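HD domain-containing protein (Aquifex aeolicus, PDB 2HEK) is of unconfirmed function but carries a zinc-binding HD domain, binds GDP at sites distant from the metal, and may act as a dGTPase. Local coordinates at residues 147-152 against 192-197; 182-187 against 203-208. All coordinates share one frame; numbering follows the deposited sequence.

Contact 1: residues 147-152 against 192-197; sequences EKLLSE and YENKVV
Glu-152 and Leu-149, one turn apart on helix 145-155 of the HD domain, meet the start of the second strand of a beta hairpin whose type I' turn runs from Tyr-192 to Lys-195. The contact illustrates how a helix can use one polar and one apolar side chain to hold a strand. The polar hold is a single hydrogen bond: Val-196 N donates to Glu-152 OE1 over 2.9 Å, nearly straight at 167° and almost in line with the carboxylate C-O bond. Glu-152 gets there because its chain runs extended beyond CG (chi2 180°), which carries the carboxylate from the helix to the strand backbone. OE1 also lies 3.4 Å from Lys-195 CA.

The close apolar packing lies beside this bond. Leu-149 reaches out with CD1, which rests 3.7 Å from Val-196 CG2, the two side chains crossing at about a right angle; Phe-158 and Ile-153 also touch Val-196. Toward the turn, the side-chain amide of Asn-194 lies against Leu-149 CB and CD2.

The other side is looser and faces solvent. Lys-148 extends its whole chain there, and Lys-195 bends its own, with 5.0 Å between Lys-148 NZ and Lys-195 NZ, a like-charged approach that solvent probably screens. Lys-195 touches the helix residues through its root, with CB 4.0 Å from Glu-152 OE1.

Contact 2: residues 182-187 against 203-208; sequences YDRLIS and LRALEN
Helix 183-187 and the first turns of helix 203-221 cross at -130°, their short axes 8.8 Å apart at closest approach, and Leu-185 and Ala-205 have the nearest CA atoms. This helix-helix crossing, in the region associated with the HD domain, is a worked example of close approach at a small residue. Ala-205 turns its methyl toward the opposing backbone, with CB 3.9 Å from Leu-185 CA; the same methyl lies 4.0 Å from Arg-184 CG.

Leu-185 packs past the alanine. With CG anti to the backbone N (chi1 -178°), its CD1 methyl reaches the main chain of the partner helix, 4.0 Å from Leu-206 N. CB of Leu-206 points away from helix 183-187, yet still lies 4.4 Å from Leu-185 CD1.

Polar groups flank this apolar centre without bonding across it. Arg-184 lends its CG to the packing, while its guanidinium turns to a neighbouring subunit, where NH1 forms a salt bridge with Glu-4 of that subunit and its Phe-12 supplies a cation-pi contact; Glu-4 is a GDP-binding residue. On helix 203-221, Arg-204 grips Glu-207 one turn on: Arg-204 NE makes a salt-bridging hydrogen bond of 2.9 Å to Glu-207 OE1, which lies in the guanidinium plane, while NE stands above the carboxylate plane.

Nearer the N-terminal end of helix 183-187 is Tyr-182, its N-cap residue, whose hydroxyl hydrogen-bonds Ser-212. Asn-208 ND2 donates to Phe-179 O and, near the plane of the Tyr-182 ring, approaches its edge at CE2, 4.5 Å away.

Overall arrangement
From the N-terminal strands 2-7 and 11-16 the chain runs into the helices of the HD domain, among them helix 145-155 and helix 160-173, which contributes Asp-161 to the zinc site, and on to helix 183-187. The hairpin 189-199 follows, and contact 1 closes a loop of 39 residues by bringing it back onto helix 145-155. Helix 203-221 comes next, and contact 2 closes a shorter loop, with the hairpin between its ends. The segments alternate along the chain, so the closures cross. Their centres lie about 18 Å apart and their nearest atoms about 7 Å, so they do not touch. Together they tie the hairpin to the HD domain and helix 183-187 to helix 203-221.

Contact 1: residues 147-152 against 192-197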
loop_
_atom_site.group_PDB
_atom_site.type_symbol
_atom_site.label_atom_id
_atom_site.label_comp_id
_atom_site.label_asym_id
_atom_site.label_seq_id
_atom_site.Cartn_x
_atom_site.Cartn_y
_atom_site.Cartn_z
ATOM N N GLU A 147 -8.236 -17.421 -32.955
ATOM C CA GLU A 147 -8.992 -16.237 -32.634
ATOM C C GLU A 147 -9.662 -16.382 -31.271
ATOM O O GLU A 147 -9.750 -15.406 -30.538
ATOM C CB GLU A 147 -10.021 -15.918 -33.681
ATOM C CG GLU A 147 -9.421 -15.383 -35.027
ATOM C CD GLU A 147 -10.501 -15.172 -36.098
ATOM O OE1 GLU A 147 -11.692 -15.073 -35.737
ATOM O OE2 GLU A 147 -10.167 -15.090 -37.313
ATOM N N LYS A 148 -10.121 -17.588 -30.940
ATOM C CA LYS A 148 -10.791 -17.812 -29.657
ATOM C C LYS A 148 -9.813 -17.645 -28.492
ATOM O O LYS A 148 -10.152 -16.988 -27.512
ATOM C CB LYS A 148 -11.511 -19.171 -29.597
ATOM C CG LYS A 148 -12.257 -19.439 -28.264
ATOM C CD LYS A 148 -12.839 -20.844 -28.252
ATOM C CE LYS A 148 -13.692 -21.125 -27.021
ATOM N NZ LYS A 148 -14.286 -22.544 -27.095
ATOM N N LEU A 149 -8.612 -18.212 -28.595
ATOM C CA LEU A 149 -7.608 -18.022 -27.540
ATOM C C LEU A 149 -7.312 -16.529 -27.330
ATOM O O LEU A 149 -7.247 -16.048 -26.194
ATOM C CB LEU A 149 -6.294 -18.774 -27.860
ATOM C CG LEU A 149 -5.083 -18.526 -26.953
ATOM C CD1 LEU A 149 -5.362 -18.996 -25.503
ATOM C CD2 LEU A 149 -3.829 -19.210 -27.482
ATOM N N LEU A 150 -7.105 -15.808 -28.433
ATOM C CA LEU A 150 -6.719 -14.415 -28.351
ATOM C C LEU A 150 -7.850 -13.611 -27.771
ATOM O O LEU A 150 -7.610 -12.728 -26.940
ATOM C CB LEU A 150 -6.276 -13.858 -29.740
ATOM C CG LEU A 150 -5.002 -14.473 -30.350
ATOM C CD1 LEU A 150 -4.613 -13.763 -31.649
ATOM C CD2 LEU A 150 -3.832 -14.384 -29.344
ATOM N N SER A 151 -9.083 -13.935 -28.183
ATOM C CA SER A 151 -10.256 -13.233 -27.689
ATOM C C SER A 151 -10.463 -13.467 -26.183
ATOM O O SER A 151 -10.849 -12.537 -25.466
ATOM C CB SER A 151 -11.495 -13.675 -28.444
ATOM O OG SER A 151 -12.561 -12.824 -28.107
ATOM N N GLU A 152 -10.177 -14.692 -25.718
ATOM C CA GLU A 152 -10.235 -15.053 -24.280
ATOM C C GLU A 152 -9.277 -14.194 -23.446
ATOM O O GLU A 152 -9.588 -13.842 -22.301
ATOM C CB GLU A 152 -9.857 -16.522 -24.058
ATOM C CG GLU A 152 -10.967 -17.497 -24.371
ATOM C CD GLU A 152 -10.587 -18.979 -24.153
ATOM O OE1 GLU A 152 -9.458 -19.320 -23.717
ATOM O OE2 GLU A 152 -11.449 -19.822 -24.468
ATOM N N TYR A 192 -3.941 -24.330 -22.302
ATOM C CA TYR A 192 -4.068 -25.779 -22.378
ATOM C C TYR A 192 -5.256 -26.102 -23.256
ATOM O O TYR A 192 -6.349 -25.543 -23.070
ATOM C CB TYR A 192 -4.157 -26.383 -20.977
ATOM C CG TYR A 192 -4.051 -27.890 -20.952
ATOM C CD1 TYR A 192 -2.816 -28.514 -20.827
ATOM C CD2 TYR A 192 -5.177 -28.690 -21.052
ATOM C CE1 TYR A 192 -2.709 -29.890 -20.805
ATOM C CE2 TYR A 192 -5.082 -30.069 -21.029
ATOM C CZ TYR A 192 -3.846 -30.663 -20.905
ATOM O OH TYR A 192 -3.744 -32.035 -20.903
ATOM N N GLU A 193 -5.054 -27.008 -24.208
ATOM C CA GLU A 193 -6.132 -27.375 -25.133
ATOM C C GLU A 193 -6.725 -26.098 -25.728
ATOM O O GLU A 193 -7.943 -25.944 -25.834
ATOM C CB GLU A 193 -7.227 -28.168 -24.406
ATOM C CG GLU A 193 -6.926 -29.648 -24.115
ATOM C CD GLU A 193 -8.012 -30.289 -23.244
ATOM O OE1 GLU A 193 -9.165 -29.764 -23.242
ATOM O OE2 GLU A 193 -7.718 -31.303 -22.555
ATOM N N ASN A 194 -5.847 -25.167 -26.075
ATOM C CA ASN A 194 -6.250 -23.882 -26.633
ATOM C C ASN A 194 -7.182 -22.993 -25.768
ATOM O O ASN A 194 -7.865 -22.105 -26.289
ATOM C CB ASN A 194 -6.848 -24.094 -28.027
ATOM C CG ASN A 194 -6.611 -22.926 -28.927
ATOM O OD1 ASN A 194 -7.554 -22.229 -29.296
ATOM N ND2 ASN A 194 -5.343 -22.673 -29.264
ATOM N N LYS A 195 -7.210 -23.230 -24.458
ATOM C CA LYS A 195 -7.944 -22.349 -23.539
ATOM C C LYS A 195 -6.953 -21.652 -22.620
ATOM O O LYS A 195 -5.869 -22.198 -22.344
ATOM C CB LYS A 195 -8.923 -23.133 -22.667
ATOM C CG LYS A 195 -10.034 -23.860 -23.393
ATOM C CD LYS A 195 -10.712 -24.846 -22.440
ATOM C CE LYS A 195 -11.088 -26.161 -23.147
ATOM N NZ LYS A 195 -12.122 -25.984 -24.221
ATOM N N VAL A 196 -7.321 -20.458 -22.141
ATOM C CA VAL A 196 -6.622 -19.825 -21.014
ATOM C C VAL A 196 -7.136 -20.492 -19.741
ATOM O O VAL A 196 -8.334 -20.479 -19.461
ATOM C CB VAL A 196 -6.865 -18.284 -20.949
ATOM C CG1 VAL A 196 -6.127 -17.658 -19.719
ATOM C CG2 VAL A 196 -6.396 -17.601 -22.239
ATOM N N VAL A 197 -6.246 -21.118 -18.988
ATOM C CA VAL A 197 -6.661 -21.829 -17.764
ATOM C C VAL A 197 -5.796 -21.340 -16.603
ATOM O O VAL A 197 -4.825 -20.639 -16.845
ATOM C CB VAL A 197 -6.521 -23.403 -17.920
ATOM C CG1 VAL A 197 -7.334 -23.906 -19.112
ATOM C CG2 VAL A 197 -5.079 -23.822 -18.087
#

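Contact 2: residues 182-187 against 203-208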
loop_
_atom_site.group_PDB
_atom_site.type_symbol
_atom_site.label_atom_id
_atom_site.label_comp_id
_atom_site.label_asym_id
_atom_site.label_seq_id
_atom_site.Cartn_x
_atom_site.Cartn_y
_atom_site.Cartn_z
ATOM N N TYR A 182 -3.484 -8.290 -9.689
ATOM C CA TYR A 182 -3.563 -9.595 -10.336
ATOM C C TYR A 182 -2.238 -10.062 -10.996
ATOM O O TYR A 182 -2.240 -10.913 -11.833
ATOM C CB TYR A 182 -4.784 -9.659 -11.275
ATOM C CG TYR A 182 -6.129 -9.135 -10.696
ATOM C CD1 TYR A 182 -6.854 -8.158 -11.386
ATOM C CD2 TYR A 182 -6.636 -9.575 -9.461
ATOM C CE1 TYR A 182 -8.051 -7.640 -10.883
ATOM C CE2 TYR A 182 -7.846 -9.048 -8.944
ATOM C CZ TYR A 182 -8.540 -8.088 -9.682
ATOM O OH TYR A 182 -9.751 -7.558 -9.257
ATOM N N ASP A 183 -1.099 -9.534 -10.561
ATOM C CA ASP A 183 0.214 -9.967 -11.036
ATOM C C ASP A 183 0.423 -11.464 -10.794
ATOM O O ASP A 183 0.832 -12.207 -11.692
ATOM C CB ASP A 183 1.274 -9.182 -10.281
ATOM C CG ASP A 183 2.604 -9.222 -10.948
ATOM O OD1 ASP A 183 3.359 -10.222 -10.727
ATOM O OD2 ASP A 183 2.906 -8.227 -11.666
ATOM N N ARG A 184 0.127 -11.907 -9.580
ATOM C CA ARG A 184 0.149 -13.321 -9.232
ATOM C C ARG A 184 -0.794 -14.148 -10.100
ATOM O O ARG A 184 -0.378 -15.169 -10.646
ATOM C CB ARG A 184 -0.137 -13.535 -7.722
ATOM C CG ARG A 184 -0.156 -15.027 -7.286
ATOM C CD ARG A 184 1.173 -15.762 -7.608
ATOM N NE ARG A 184 1.172 -17.069 -6.972
ATOM C CZ ARG A 184 2.164 -17.955 -7.037
ATOM N NH1 ARG A 184 3.287 -17.661 -7.690
ATOM N NH2 ARG A 184 2.037 -19.125 -6.413
ATOM N N LEU A 185 -2.041 -13.707 -10.262
ATOM C CA LEU A 185 -2.994 -14.460 -11.078
ATOM C C LEU A 185 -2.458 -14.593 -12.494
ATOM O O LEU A 185 -2.400 -15.708 -13.039
ATOM C CB LEU A 185 -4.382 -13.782 -11.113
ATOM C CG LEU A 185 -5.455 -14.522 -11.913
ATOM C CD1 LEU A 185 -5.661 -16.047 -11.516
ATOM C CD2 LEU A 185 -6.782 -13.764 -11.882
ATOM N N ILE A 186 -2.052 -13.477 -13.086
ATOM C CA ILE A 186 -1.463 -13.509 -14.445
ATOM C C ILE A 186 -0.315 -14.541 -14.519
ATOM O O ILE A 186 -0.266 -15.332 -15.459
ATOM C CB ILE A 186 -0.984 -12.118 -14.879
ATOM C CG1 ILE A 186 -2.209 -11.233 -15.175
ATOM C CG2 ILE A 186 -0.020 -12.182 -16.103
ATOM C CD1 ILE A 186 -1.913 -9.770 -15.374
ATOM N N SER A 187 0.570 -14.572 -13.528
ATOM C CA SER A 187 1.735 -15.480 -13.604
ATOM C C SER A 187 1.370 -16.971 -13.581
ATOM O O SER A 187 2.146 -17.816 -14.058
ATOM C CB SER A 187 2.771 -15.172 -12.503
ATOM O OG SER A 187 2.322 -15.693 -11.266
ATOM N N LEU A 203 -4.685 -21.316 -7.587
ATOM C CA LEU A 203 -6.061 -21.489 -7.079
ATOM C C LEU A 203 -6.506 -20.396 -6.106
ATOM O O LEU A 203 -7.643 -19.904 -6.200
ATOM C CB LEU A 203 -6.256 -22.844 -6.430
ATOM C CG LEU A 203 -7.718 -23.314 -6.337
ATOM C CD1 LEU A 203 -8.524 -23.109 -7.633
ATOM C CD2 LEU A 203 -7.753 -24.809 -5.947
ATOM N N ARG A 204 -5.619 -20.033 -5.183
ATOM C CA ARG A 204 -5.866 -18.940 -4.238
ATOM C C ARG A 204 -6.012 -17.594 -4.943
ATOM O O ARG A 204 -6.918 -16.823 -4.630
ATOM C CB ARG A 204 -4.730 -18.842 -3.224
ATOM C CG ARG A 204 -4.432 -20.137 -2.458
ATOM C CD ARG A 204 -5.442 -20.409 -1.379
ATOM N NE ARG A 204 -6.582 -21.200 -1.813
ATOM C CZ ARG A 204 -6.578 -22.529 -1.864
ATOM N NH1 ARG A 204 -5.478 -23.200 -1.529
ATOM N NH2 ARG A 204 -7.666 -23.191 -2.257
ATOM N N ALA A 205 -5.111 -17.297 -5.882
ATOM C CA ALA A 205 -5.228 -16.064 -6.673
ATOM C C ALA A 205 -6.553 -16.018 -7.424
ATOM O O ALA A 205 -7.132 -14.943 -7.584
ATOM C CB ALA A 205 -4.052 -15.908 -7.647
ATOM N N LEU A 206 -7.035 -17.158 -7.918
ATOM C CA LEU A 206 -8.354 -17.179 -8.608
ATOM C C LEU A 206 -9.510 -16.909 -7.634
ATOM O O LEU A 206 -10.410 -16.132 -7.928
ATOM C CB LEU A 206 -8.583 -18.531 -9.321
ATOM C CG LEU A 206 -9.957 -18.764 -9.971
ATOM C CD1 LEU A 206 -10.266 -17.752 -11.090
ATOM C CD2 LEU A 206 -10.114 -20.232 -10.460
ATOM N N GLU A 207 -9.489 -17.585 -6.477
ATOM C CA GLU A 207 -10.424 -17.300 -5.391
ATOM C C GLU A 207 -10.415 -15.799 -5.069
ATOM O O GLU A 207 -11.472 -15.192 -4.946
ATOM C CB GLU A 207 -10.032 -18.132 -4.133
ATOM C CG GLU A 207 -10.391 -19.632 -4.318
ATOM C CD GLU A 207 -9.991 -20.533 -3.156
ATOM O OE1 GLU A 207 -9.191 -20.098 -2.300
ATOM O OE2 GLU A 207 -10.482 -21.688 -3.132
ATOM N N ASN A 208 -9.236 -15.205 -4.896
ATOM C CA ASN A 208 -9.167 -13.794 -4.551
ATOM C C ASN A 208 -9.806 -12.927 -5.655
ATOM O O ASN A 208 -10.530 -11.968 -5.385
ATOM C CB ASN A 208 -7.708 -13.347 -4.350
ATOM C CG ASN A 208 -7.607 -11.858 -4.132
ATOM O OD1 ASN A 208 -8.147 -11.352 -3.182
ATOM N ND2 ASN A 208 -6.986 -11.145 -5.059
#